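Local coordinates for putative lipoprotein (Campylobacter jejuni subsp. jejuni, PDB 2G5G), which probably takes part in bacterial heme transport, binding a cofacial pair of hemes in a manner linked to its dimerization, at residues 37-42 with 258-263; 94-99 with 109-114; 179-184 with 191-196. All coordinates share one frame; numbering follows the deposited sequence.

Interaction 1 (37-42 with 258-263)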
loop_
_atom_site.group_PDB
_atom_site.type_symbol
_atom_site.label_atom_id
_atom_site.label_comp_id
_atom_site.label_asym_id
_atom_site.label_seq_id
_atom_site.Cartn_x
_atom_site.Cartn_y
_atom_site.Cartn_z
ATOM N N LEU A 37 17.701 -9.218 36.713
ATOM C CA LEU A 37 18.199 -10.526 37.137
ATOM C C LEU A 37 17.353 -11.637 36.514
ATOM O O LEU A 37 17.875 -12.668 36.090
ATOM C CB LEU A 37 18.229 -10.642 38.670
ATOM C CG LEU A 37 19.093 -9.631 39.443
ATOM C CD1 LEU A 37 18.996 -9.853 40.961
ATOM C CD2 LEU A 37 20.540 -9.684 38.972
ATOM N N GLU A 38 16.051 -11.407 36.404
ATOM C CA GLU A 38 15.185 -12.395 35.731
ATOM C C GLU A 38 15.401 -12.449 34.229
ATOM O O GLU A 38 15.466 -13.535 33.655
ATOM C CB GLU A 38 13.707 -12.142 36.057
ATOM C CG GLU A 38 13.397 -12.131 37.555
ATOM C CD GLU A 38 13.825 -13.400 38.243
ATOM O OE1 GLU A 38 13.650 -14.497 37.686
ATOM O OE2 GLU A 38 14.362 -13.314 39.361
ATOM N N LEU A 39 15.517 -11.291 33.587
ATOM C CA LEU A 39 15.715 -11.237 32.125
ATOM C C LEU A 39 16.994 -11.921 31.690
ATOM O O LEU A 39 17.053 -12.535 30.624
ATOM C CB LEU A 39 15.745 -9.790 31.615
ATOM C CG LEU A 39 14.490 -8.916 31.795
ATOM C CD1 LEU A 39 14.688 -7.644 31.049
ATOM C CD2 LEU A 39 13.240 -9.633 31.278
ATOM N N LEU A 40 18.014 -11.811 32.523
ATOM C CA LEU A 40 19.301 -12.439 32.253
ATOM C C LEU A 40 19.193 -13.972 32.119
ATOM O O LEU A 40 20.031 -14.605 31.483
ATOM C CB LEU A 40 20.234 -12.098 33.426
ATOM C CG LEU A 40 21.362 -11.061 33.288
ATOM C CD1 LEU A 40 21.515 -10.336 31.934
ATOM C CD2 LEU A 40 21.475 -10.130 34.496
ATOM N N LYS A 41 18.163 -14.558 32.721
ATOM C CA LYS A 41 17.922 -16.005 32.658
ATOM C C LYS A 41 17.373 -16.463 31.283
ATOM O O LYS A 41 17.452 -17.639 30.924
ATOM C CB LYS A 41 16.944 -16.421 33.740
ATOM C CG LYS A 41 17.377 -16.043 35.148
ATOM C CD LYS A 41 16.312 -16.457 36.156
ATOM C CE LYS A 41 16.912 -16.430 37.579
ATOM N NZ LYS A 41 15.828 -16.519 38.586
ATOM N N ALA A 42 16.795 -15.532 30.540
ATOM C CA ALA A 42 16.117 -15.855 29.285
ATOM C C ALA A 42 17.118 -16.004 28.165
ATOM O O ALA A 42 18.209 -15.446 28.232
ATOM C CB ALA A 42 15.072 -14.784 28.946
ATOM N N SER A 258 2.427 -9.824 27.927
ATOM C CA SER A 258 3.859 -9.783 28.234
ATOM C C SER A 258 4.107 -10.452 29.601
ATOM O O SER A 258 3.158 -10.857 30.254
ATOM C CB SER A 258 4.318 -8.319 28.198
ATOM O OG SER A 258 3.832 -7.591 29.317
ATOM N N ASP A 259 5.367 -10.591 30.004
ATOM C CA ASP A 259 5.743 -11.126 31.324
ATOM C C ASP A 259 6.077 -10.019 32.325
ATOM O O ASP A 259 5.962 -10.200 33.558
ATOM C CB ASP A 259 6.936 -12.079 31.171
ATOM C CG ASP A 259 6.610 -13.232 30.231
ATOM O OD1 ASP A 259 5.652 -13.997 30.561
ATOM O OD2 ASP A 259 7.243 -13.344 29.151
ATOM N N TYR A 260 6.502 -8.882 31.796
ATOM C CA TYR A 260 6.768 -7.682 32.604
ATOM C C TYR A 260 6.191 -6.510 31.859
ATOM O O TYR A 260 6.137 -6.518 30.609
ATOM C CB TYR A 260 8.288 -7.476 32.848
ATOM C CG TYR A 260 8.896 -8.606 33.639
ATOM C CD1 TYR A 260 9.487 -9.704 32.976
ATOM C CD2 TYR A 260 8.841 -8.625 35.031
ATOM C CE1 TYR A 260 10.028 -10.758 33.698
ATOM C CE2 TYR A 260 9.381 -9.688 35.768
ATOM C CZ TYR A 260 9.962 -10.753 35.082
ATOM O OH TYR A 260 10.469 -11.854 35.737
ATOM N N VAL A 261 5.758 -5.473 32.594
ATOM C CA VAL A 261 5.292 -4.296 31.907
ATOM C C VAL A 261 5.837 -3.084 32.646
ATOM O O VAL A 261 5.880 -3.049 33.877
ATOM C CB VAL A 261 3.716 -4.311 31.681
ATOM C CG1 VAL A 261 2.981 -4.423 32.998
ATOM C CG2 VAL A 261 3.258 -3.115 30.843
ATOM N N LEU A 262 6.339 -2.128 31.871
ATOM C CA LEU A 262 6.782 -0.867 32.437
ATOM C C LEU A 262 5.640 0.093 32.338
ATOM O O LEU A 262 5.041 0.236 31.282
ATOM C CB LEU A 262 8.010 -0.317 31.698
ATOM C CG LEU A 262 9.309 -0.805 32.320
ATOM C CD1 LEU A 262 9.518 -2.261 31.854
ATOM C CD2 LEU A 262 10.509 0.086 31.860
ATOM N N ILE A 263 5.333 0.734 33.456
ATOM C CA ILE A 263 4.150 1.591 33.556
ATOM C C ILE A 263 4.665 2.978 33.910
ATOM O O ILE A 263 5.427 3.126 34.865
ATOM C CB ILE A 263 3.150 1.090 34.629
ATOM C CG1 ILE A 263 2.576 -0.279 34.223
ATOM C CG2 ILE A 263 2.001 2.110 34.820
ATOM C CD1 ILE A 263 1.850 -1.000 35.333
#
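The carbonyl oxygen of Tyr260, whose side chain meets Glu38 and Leu39, receives the hydroxyl of Ser258, with OG 2.9 Å from O. The donor stands 61° out of the carbonyl plane, above it and not on a lone pair; the bond links Ser258 to the first residue of strand 260-264. From there the tyrosine side chain points toward residues 37-42. No hydrogen bond joins the two segments; the contact is made by van der Waals approaches along one tyrosine side chain: its hydroxyl against the Glu38 methylenes, its ring against Leu39. Tyr260 OH lies 3.3 Å from Glu38 CB and 3.5 Å from Glu38 CG, making the glutamate's aliphatic base, not its carboxylate, the surface that the phenol end touches. The two side chains cross at about a right angle. A bend at chi2 (-56°) carries the Glu38 carboxylate back toward its own helix end, where Lys41 NZ meets OE1 on the syn side at 3.1 Å in a salt bridge. Nearer the strand, Leu39 CD2 lies 4.1 Å from Tyr260 CD1, approaching the ring obliquely as the two side chains slide past each other in opposite directions. Leu39 then opens a type I turn, closed by Ala42 N to Leu39 O at 3.0 Å. Leu39 and Tyr260 are buried, whereas Glu38 keeps partial exposure. The contact thus fastens the end of helix 32-39 over the sheet: Leu39 also reaches Val244 and Val246 of strand 243-248 and Leu67 of helix 54-73, while strand 260-264 runs between 243-248, parallel to it, and the antiparallel strand 19-23.

Interaction 2 (94-99 with 109-114)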
loop_
_atom_site.group_PDB
_atom_site.type_symbol
_atom_site.label_atom_id
_atom_site.label_comp_id
_atom_site.label_asym_id
_atom_site.label_seq_id
_atom_site.Cartn_x
_atom_site.Cartn_y
_atom_site.Cartn_z
ATOM N N ASP A 94 26.745 -7.666 9.135
ATOM C CA ASP A 94 27.934 -8.362 9.668
ATOM C C ASP A 94 29.218 -7.554 9.339
ATOM O O ASP A 94 30.126 -7.424 10.178
ATOM C CB ASP A 94 28.037 -9.776 9.083
ATOM C CG ASP A 94 26.953 -10.727 9.598
ATOM O OD1 ASP A 94 26.354 -10.449 10.665
ATOM O OD2 ASP A 94 26.705 -11.759 8.933
ATOM N N LYS A 95 29.247 -6.982 8.134
ATOM C CA LYS A 95 30.326 -6.055 7.715
ATOM C C LYS A 95 30.420 -4.841 8.616
ATOM O O LYS A 95 31.510 -4.481 9.044
ATOM C CB LYS A 95 30.144 -5.624 6.260
ATOM C CG LYS A 95 30.154 -6.812 5.309
ATOM C CD LYS A 95 30.111 -6.400 3.830
ATOM C CE LYS A 95 30.485 -7.586 2.960
ATOM N NZ LYS A 95 29.909 -7.442 1.587
ATOM N N ALA A 96 29.277 -4.230 8.937
ATOM C CA ALA A 96 29.240 -3.124 9.895
ATOM C C ALA A 96 29.745 -3.535 11.275
ATOM O O ALA A 96 30.476 -2.782 11.927
ATOM C CB ALA A 96 27.829 -2.536 9.984
ATOM N N PHE A 97 29.360 -4.732 11.714
ATOM C CA PHE A 97 29.831 -5.287 12.973
ATOM C C PHE A 97 31.363 -5.407 12.951
ATOM O O PHE A 97 32.040 -5.053 13.921
ATOM C CB PHE A 97 29.205 -6.670 13.229
ATOM C CG PHE A 97 29.702 -7.331 14.487
ATOM C CD1 PHE A 97 29.272 -6.884 15.732
ATOM C CD2 PHE A 97 30.613 -8.388 14.435
ATOM C CE1 PHE A 97 29.725 -7.472 16.908
ATOM C CE2 PHE A 97 31.073 -8.987 15.608
ATOM C CZ PHE A 97 30.634 -8.532 16.848
ATOM N N LYS A 98 31.869 -5.939 11.838
ATOM C CA LYS A 98 33.301 -6.100 11.585
ATOM C C LYS A 98 34.004 -4.736 11.592
ATOM O O LYS A 98 35.017 -4.577 12.277
ATOM C CB LYS A 98 33.502 -6.832 10.254
ATOM C CG LYS A 98 34.938 -7.287 9.963
ATOM C CD LYS A 98 34.974 -8.482 9.000
ATOM C CE LYS A 98 34.314 -9.732 9.623
ATOM N NZ LYS A 98 35.011 -11.001 9.237
ATOM N N ASN A 99 33.437 -3.758 10.875
ATOM C CA ASN A 99 34.019 -2.409 10.735
ATOM C C ASN A 99 33.592 -1.411 11.803
ATOM O O ASN A 99 33.742 -0.197 11.622
ATOM C CB ASN A 99 33.688 -1.783 9.377
ATOM C CG ASN A 99 33.875 -2.724 8.228
ATOM O OD1 ASN A 99 34.730 -3.597 8.255
ATOM N ND2 ASN A 99 33.058 -2.563 7.209
ATOM N N THR A 109 24.073 5.305 10.085
ATOM C CA THR A 109 22.875 5.045 9.277
ATOM C C THR A 109 23.181 4.502 7.884
ATOM O O THR A 109 22.404 3.733 7.310
ATOM C CB THR A 109 21.944 6.292 9.204
ATOM O OG1 THR A 109 20.753 5.966 8.487
ATOM C CG2 THR A 109 22.625 7.459 8.512
ATOM N N ASN A 110 24.327 4.898 7.340
ATOM C CA ASN A 110 24.731 4.442 6.022
ATOM C C ASN A 110 25.330 3.022 6.073
ATOM O O ASN A 110 25.098 2.198 5.179
ATOM C CB ASN A 110 25.706 5.455 5.400
ATOM C CG ASN A 110 25.115 6.879 5.314
ATOM O OD1 ASN A 110 24.738 7.342 4.225
ATOM N ND2 ASN A 110 25.042 7.576 6.461
ATOM N N ALA A 111 26.084 2.751 7.137
ATOM C CA ALA A 111 26.677 1.437 7.368
ATOM C C ALA A 111 25.603 0.357 7.516
ATOM O O ALA A 111 25.757 -0.755 6.998
ATOM C CB ALA A 111 27.576 1.467 8.605
ATOM N N LEU A 112 24.510 0.708 8.197
ATOM C CA LEU A 112 23.456 -0.251 8.519
ATOM C C LEU A 112 22.447 -0.323 7.401
ATOM O O LEU A 112 21.525 -1.134 7.439
ATOM C CB LEU A 112 22.743 0.133 9.824
ATOM C CG LEU A 112 23.565 0.270 11.101
ATOM C CD1 LEU A 112 22.707 0.835 12.230
ATOM C CD2 LEU A 112 24.209 -1.060 11.494
ATOM N N ASN A 113 22.617 0.530 6.395
ATOM C CA ASN A 113 21.606 0.687 5.361
ATOM C C ASN A 113 20.202 0.966 5.953
ATOM O O ASN A 113 19.196 0.408 5.503
ATOM C CB ASN A 113 21.576 -0.551 4.464
ATOM C CG ASN A 113 20.938 -0.273 3.151
ATOM O OD1 ASN A 113 20.968 0.861 2.683
ATOM N ND2 ASN A 113 20.345 -1.288 2.541
ATOM N N TRP A 114 20.157 1.827 6.966
ATOM C CA TRP A 114 18.911 2.156 7.651
ATOM C C TRP A 114 17.833 2.490 6.644
ATOM O O TRP A 114 18.094 3.213 5.676
ATOM C CB TRP A 114 19.115 3.336 8.598
ATOM C CG TRP A 114 18.013 3.465 9.599
ATOM C CD1 TRP A 114 16.962 4.342 9.560
ATOM C CD2 TRP A 114 17.837 2.681 10.788
ATOM N NE1 TRP A 114 16.150 4.160 10.655
ATOM C CE2 TRP A 114 16.654 3.140 11.420
ATOM C CE3 TRP A 114 18.555 1.631 11.374
ATOM C CZ2 TRP A 114 16.181 2.590 12.609
ATOM C CZ3 TRP A 114 18.084 1.089 12.565
ATOM C CH2 TRP A 114 16.909 1.573 13.170
#
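A Schellman motif ends helix 108-111, and the turn leading into it packs against helix 90-98 through a small alanine-to-alanine contact. Ala96 CB lies 4.2 Å from Ala111 CB, and both CB atoms point toward the opposing segment. With only methyl groups between them, the backbones come close: the CA atoms of Ala96 and Ala111 are 5.8 Å apart. The same Ala96 methyl rests 4.0 Å from the carbonyl oxygen of Ala111, a van der Waals approach with no hydrogen bond. Its third neighbour is Leu112, whose CD2 branch stands 4.2 Å away. A chi1 of -58° puts Leu112 CG beside the backbone N, and chi2 of 172° then turns CD2 to Ala96, although the residue's CB does not aim straight at the other helix. One methyl therefore meets two side chains and a backbone oxygen, and no polar bond crosses the interface. The geometry behind Leu112 confirms the motif. Asn113 has a positive phi of 52°, Trp114 N donates to Thr109 O at 3.0 Å, and Asn113 N reaches back to Asn110 O in a weak bond of 3.2 Å. These two bonds wrap the chain end over its last turn, and the side chain of Asn113 is held in addition by Glu89. Helix 90-98 is helical up to Lys98, whose N bonds Asp94 O at 2.8 Å, and the chain leaves helical geometry at Asn99. Around the pair, Ile103 of the connecting loop touches both alanines, Phe131 of helix 124-131 packs on Ala96 and on Leu112, and Leu112 also meets Val127 of that helix and Leu93 of helix 90-98.

Interaction 3 (179-184 with 191-196). With HEM (protoporphyrin IX containing Fe), chain B.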
loop_
_atom_site.group_PDB
_atom_site.type_symbol
_atom_site.label_atom_id
_atom_site.label_comp_id
_atom_site.label_asym_id
_atom_site.label_seq_id
_atom_site.Cartn_x
_atom_site.Cartn_y
_atom_site.Cartn_z
ATOM N N HIS A 179 -5.835 1.697 11.297
ATOM C CA HIS A 179 -5.847 2.407 10.033
ATOM C C HIS A 179 -7.214 3.021 9.730
ATOM O O HIS A 179 -7.379 3.702 8.717
ATOM C CB HIS A 179 -5.369 1.486 8.900
ATOM C CG HIS A 179 -3.932 1.067 9.027
ATOM N ND1 HIS A 179 -3.552 -0.240 9.249
ATOM C CD2 HIS A 179 -2.786 1.785 8.975
ATOM C CE1 HIS A 179 -2.235 -0.311 9.317
ATOM N NE2 HIS A 179 -1.746 0.906 9.163
ATOM N N LYS A 180 -8.172 2.803 10.637
ATOM C CA LYS A 180 -9.552 3.279 10.491
ATOM C C LYS A 180 -10.127 2.768 9.168
ATOM O O LYS A 180 -10.627 3.545 8.357
ATOM C CB LYS A 180 -9.637 4.817 10.577
ATOM C CG LYS A 180 -9.222 5.442 11.922
ATOM C CD LYS A 180 -7.742 5.844 11.947
ATOM C CE LYS A 180 -7.272 6.230 13.354
ATOM N NZ LYS A 180 -7.749 7.583 13.777
ATOM N N LEU A 181 -10.015 1.461 8.947
ATOM C CA LEU A 181 -10.474 0.829 7.711
ATOM C C LEU A 181 -11.708 -0.008 7.991
ATOM O O LEU A 181 -11.607 -1.087 8.593
ATOM C CB LEU A 181 -9.379 -0.073 7.118
ATOM C CG LEU A 181 -8.337 0.363 6.080
ATOM C CD1 LEU A 181 -8.030 1.854 6.062
ATOM C CD2 LEU A 181 -7.071 -0.445 6.332
ATOM N N ASN A 182 -12.867 0.494 7.556
ATOM C CA ASN A 182 -14.140 -0.212 7.706
ATOM C C ASN A 182 -14.060 -1.690 7.292
ATOM O O ASN A 182 -13.829 -1.996 6.119
ATOM C CB ASN A 182 -15.244 0.506 6.916
ATOM C CG ASN A 182 -16.547 -0.266 6.907
ATOM O OD1 ASN A 182 -16.886 -0.922 5.923
ATOM N ND2 ASN A 182 -17.277 -0.210 8.016
ATOM N N PRO A 183 -14.240 -2.607 8.264
ATOM C CA PRO A 183 -14.119 -4.059 8.070
ATOM C C PRO A 183 -14.871 -4.651 6.869
ATOM O O PRO A 183 -14.451 -5.683 6.340
ATOM C CB PRO A 183 -14.669 -4.642 9.383
ATOM C CG PRO A 183 -15.287 -3.481 10.126
ATOM C CD PRO A 183 -14.553 -2.274 9.664
ATOM N N GLU A 184 -15.967 -4.011 6.455
ATOM C CA GLU A 184 -16.809 -4.512 5.365
ATOM C C GLU A 184 -16.305 -4.052 4.004
ATOM O O GLU A 184 -16.102 -4.867 3.096
ATOM C CB GLU A 184 -18.271 -4.078 5.555
ATOM C CG GLU A 184 -19.062 -4.924 6.552
ATOM C CD GLU A 184 -18.732 -4.611 8.007
ATOM O OE1 GLU A 184 -18.424 -3.434 8.322
ATOM O OE2 GLU A 184 -18.793 -5.551 8.837
ATOM N N ASP A 191 -7.363 -8.487 5.189
ATOM C CA ASP A 191 -6.883 -9.859 5.198
ATOM C C ASP A 191 -5.446 -9.950 4.662
ATOM O O ASP A 191 -4.697 -10.832 5.071
ATOM C CB ASP A 191 -7.798 -10.788 4.388
ATOM C CG ASP A 191 -9.087 -11.189 5.142
ATOM O OD1 ASP A 191 -9.200 -10.979 6.379
ATOM O OD2 ASP A 191 -10.001 -11.732 4.473
ATOM N N LYS A 192 -5.083 -9.044 3.749
ATOM C CA LYS A 192 -3.734 -8.988 3.207
ATOM C C LYS A 192 -2.762 -8.450 4.257
ATOM O O LYS A 192 -1.650 -8.956 4.395
ATOM C CB LYS A 192 -3.675 -8.081 1.971
ATOM C CG LYS A 192 -4.120 -8.703 0.667
ATOM C CD LYS A 192 -3.858 -7.716 -0.459
ATOM C CE LYS A 192 -4.853 -7.868 -1.621
ATOM N NZ LYS A 192 -4.701 -6.694 -2.554
ATOM N N LEU A 193 -3.188 -7.409 4.961
ATOM C CA LEU A 193 -2.406 -6.807 6.018
ATOM C C LEU A 193 -2.227 -7.775 7.204
ATOM O O LEU A 193 -1.157 -7.812 7.807
ATOM C CB LEU A 193 -3.023 -5.480 6.472
ATOM C CG LEU A 193 -3.117 -4.342 5.442
ATOM C CD1 LEU A 193 -3.533 -3.021 6.118
ATOM C CD2 LEU A 193 -1.828 -4.150 4.646
ATOM N N VAL A 194 -3.269 -8.549 7.511
ATOM C CA VAL A 194 -3.180 -9.601 8.540
ATOM C C VAL A 194 -2.127 -10.639 8.158
ATOM O O VAL A 194 -1.269 -10.973 8.983
ATOM C CB VAL A 194 -4.538 -10.291 8.823
ATOM C CG1 VAL A 194 -4.344 -11.495 9.749
ATOM C CG2 VAL A 194 -5.517 -9.312 9.443
ATOM N N GLU A 195 -2.176 -11.124 6.914
ATOM C CA GLU A 195 -1.205 -12.105 6.436
ATOM C C GLU A 195 0.222 -11.586 6.462
ATOM O O GLU A 195 1.145 -12.347 6.798
ATOM C CB GLU A 195 -1.567 -12.672 5.061
ATOM C CG GLU A 195 -2.749 -13.661 5.125
ATOM C CD GLU A 195 -2.603 -14.706 6.245
ATOM O OE1 GLU A 195 -3.454 -14.758 7.174
ATOM O OE2 GLU A 195 -1.621 -15.479 6.189
ATOM N N ILE A 196 0.394 -10.299 6.147
ATOM C CA ILE A 196 1.704 -9.639 6.217
ATOM C C ILE A 196 2.242 -9.559 7.644
ATOM O O ILE A 196 3.448 -9.782 7.861
ATOM C CB ILE A 196 1.692 -8.224 5.578
ATOM C CG1 ILE A 196 1.638 -8.339 4.047
ATOM C CG2 ILE A 196 2.951 -7.418 5.949
ATOM C CD1 ILE A 196 1.089 -7.092 3.403
HETATM C CHA HEM B . -3.466 -0.523 -3.632
HETATM C CHB HEM B . 0.811 -2.454 -2.218
HETATM C CHC HEM B . -0.144 -1.487 2.433
HETATM C CHD HEM B . -4.362 0.538 1.057
HETATM C C1A HEM B . -2.229 -1.155 -3.649
HETATM C C2A HEM B . -1.561 -1.702 -4.825
HETATM C C3A HEM B . -0.388 -2.228 -4.425
HETATM C C4A HEM B . -0.259 -2.032 -2.995
HETATM C CMA HEM B . 0.668 -2.922 -5.312
HETATM C CAA HEM B . -2.131 -1.678 -6.270
HETATM C CBA HEM B . -1.940 -0.299 -6.903
HETATM C CGA HEM B . -2.964 0.037 -7.988
HETATM O O1A HEM B . -3.539 -0.896 -8.626
HETATM O O2A HEM B . -3.206 1.259 -8.220
HETATM C C1B HEM B . 0.897 -2.470 -0.837
HETATM C C2B HEM B . 1.875 -3.183 -0.025
HETATM C C3B HEM B . 1.619 -2.923 1.265
HETATM C C4B HEM B . 0.467 -2.024 1.319
HETATM C CMB HEM B . 3.002 -4.089 -0.564
HETATM C CAB HEM B . 2.423 -3.490 2.469
HETATM C CBB HEM B . 2.194 -3.069 3.720
HETATM C C1C HEM B . -1.360 -0.832 2.460
HETATM C C2C HEM B . -2.016 -0.303 3.642
HETATM C C3C HEM B . -3.171 0.257 3.257
HETATM C C4C HEM B . -3.296 0.100 1.817
HETATM C CMC HEM B . -1.457 -0.373 5.083
HETATM C CAC HEM B . -4.214 0.951 4.168
HETATM C CBC HEM B . -3.864 1.958 4.978
HETATM C C1D HEM B . -4.553 0.464 -0.310
HETATM C C2D HEM B . -5.692 0.992 -1.030
HETATM C C3D HEM B . -5.421 0.668 -2.506
HETATM C C4D HEM B . -4.139 -0.022 -2.524
HETATM C CMD HEM B . -6.915 1.723 -0.432
HETATM C CAD HEM B . -6.328 1.014 -3.712
HETATM C CBD HEM B . -5.509 1.807 -4.730
HETATM C CGD HEM B . -6.149 3.145 -5.015
HETATM O O1D HEM B . -5.621 4.178 -4.524
HETATM O O2D HEM B . -7.181 3.189 -5.741
HETATM N NA HEM B . -1.405 -1.383 -2.548
HETATM N NB HEM B . 0.068 -1.775 0.024
HETATM N NC HEM B . -2.171 -0.559 1.363
HETATM N ND HEM B . -3.683 -0.116 -1.221
HETATM FE FE HEM B . -1.868 -1.129 -0.532
#
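What stands out is that one leucine methyl meets a histidine, a second leucine and a heme. Leu193 CD1 lies 4.2 Å from His179 ND1, 4.4 Å from Leu181 CD2 and 3.5 Å from the heme methyl CMC. The chi1 of -62° sets Leu193 CG beside its backbone N, and the forked end then reaches the rim of the porphyrin, with CD2 3.9 Å from the meso carbon CHC. Leu181 adds CD2 to CAC of the neighbouring vinyl group at 3.8 Å, and Ile196 CD1 meets CAB, at the base of another vinyl, at 4.0 Å. All three side chains approach from the same side of the heme plane, consistent with an apolar wall of the pocket. His179 plays a different part: CMC lies over one face of its imidazole, offset toward the rim, while Leu193 CD1 approaches the ring obliquely. His179 NE2 is 9.9 Å from the iron atom FE of this HEM, too far to be a ligand of that metal. A weak hydrogen bond from ND1 to Ile175 O helps set the ring's rotation, and the side chain comes within about 3 Å of another bound heme. No hydrogen bond links the two segments. The contact closes the turn between helices 165-179 and 187-210: Leu193 packs on Ile175 of the first, Leu181 returns to Leu189 and Leu190 of the second, and Ile196 rests on Ile147, Ile150 and Tyr151 of helix 144-151.

Overall arrangement
The three contacts have centres 29 Å (interactions 1 and 2), 32 Å (1 and 3) and 34 Å (2 and 3) apart and no touching atoms. Interaction 1 joins segments 216 residues apart at their closest ends and closes a long loop in which the other two are nested in series, 94-99 with 109-114 coming before 179-184 with 191-196. It alone has a segment on the central mixed sheet; interactions 2 and 3 are local closures among helices and loops. Interactions 1 and 3 lie on opposite sides of the chain's centre, nearest atoms about 19 Å apart, which sets the heme-pocket wall from helix 187-210 and its preceding loop away from where early and late chain meet.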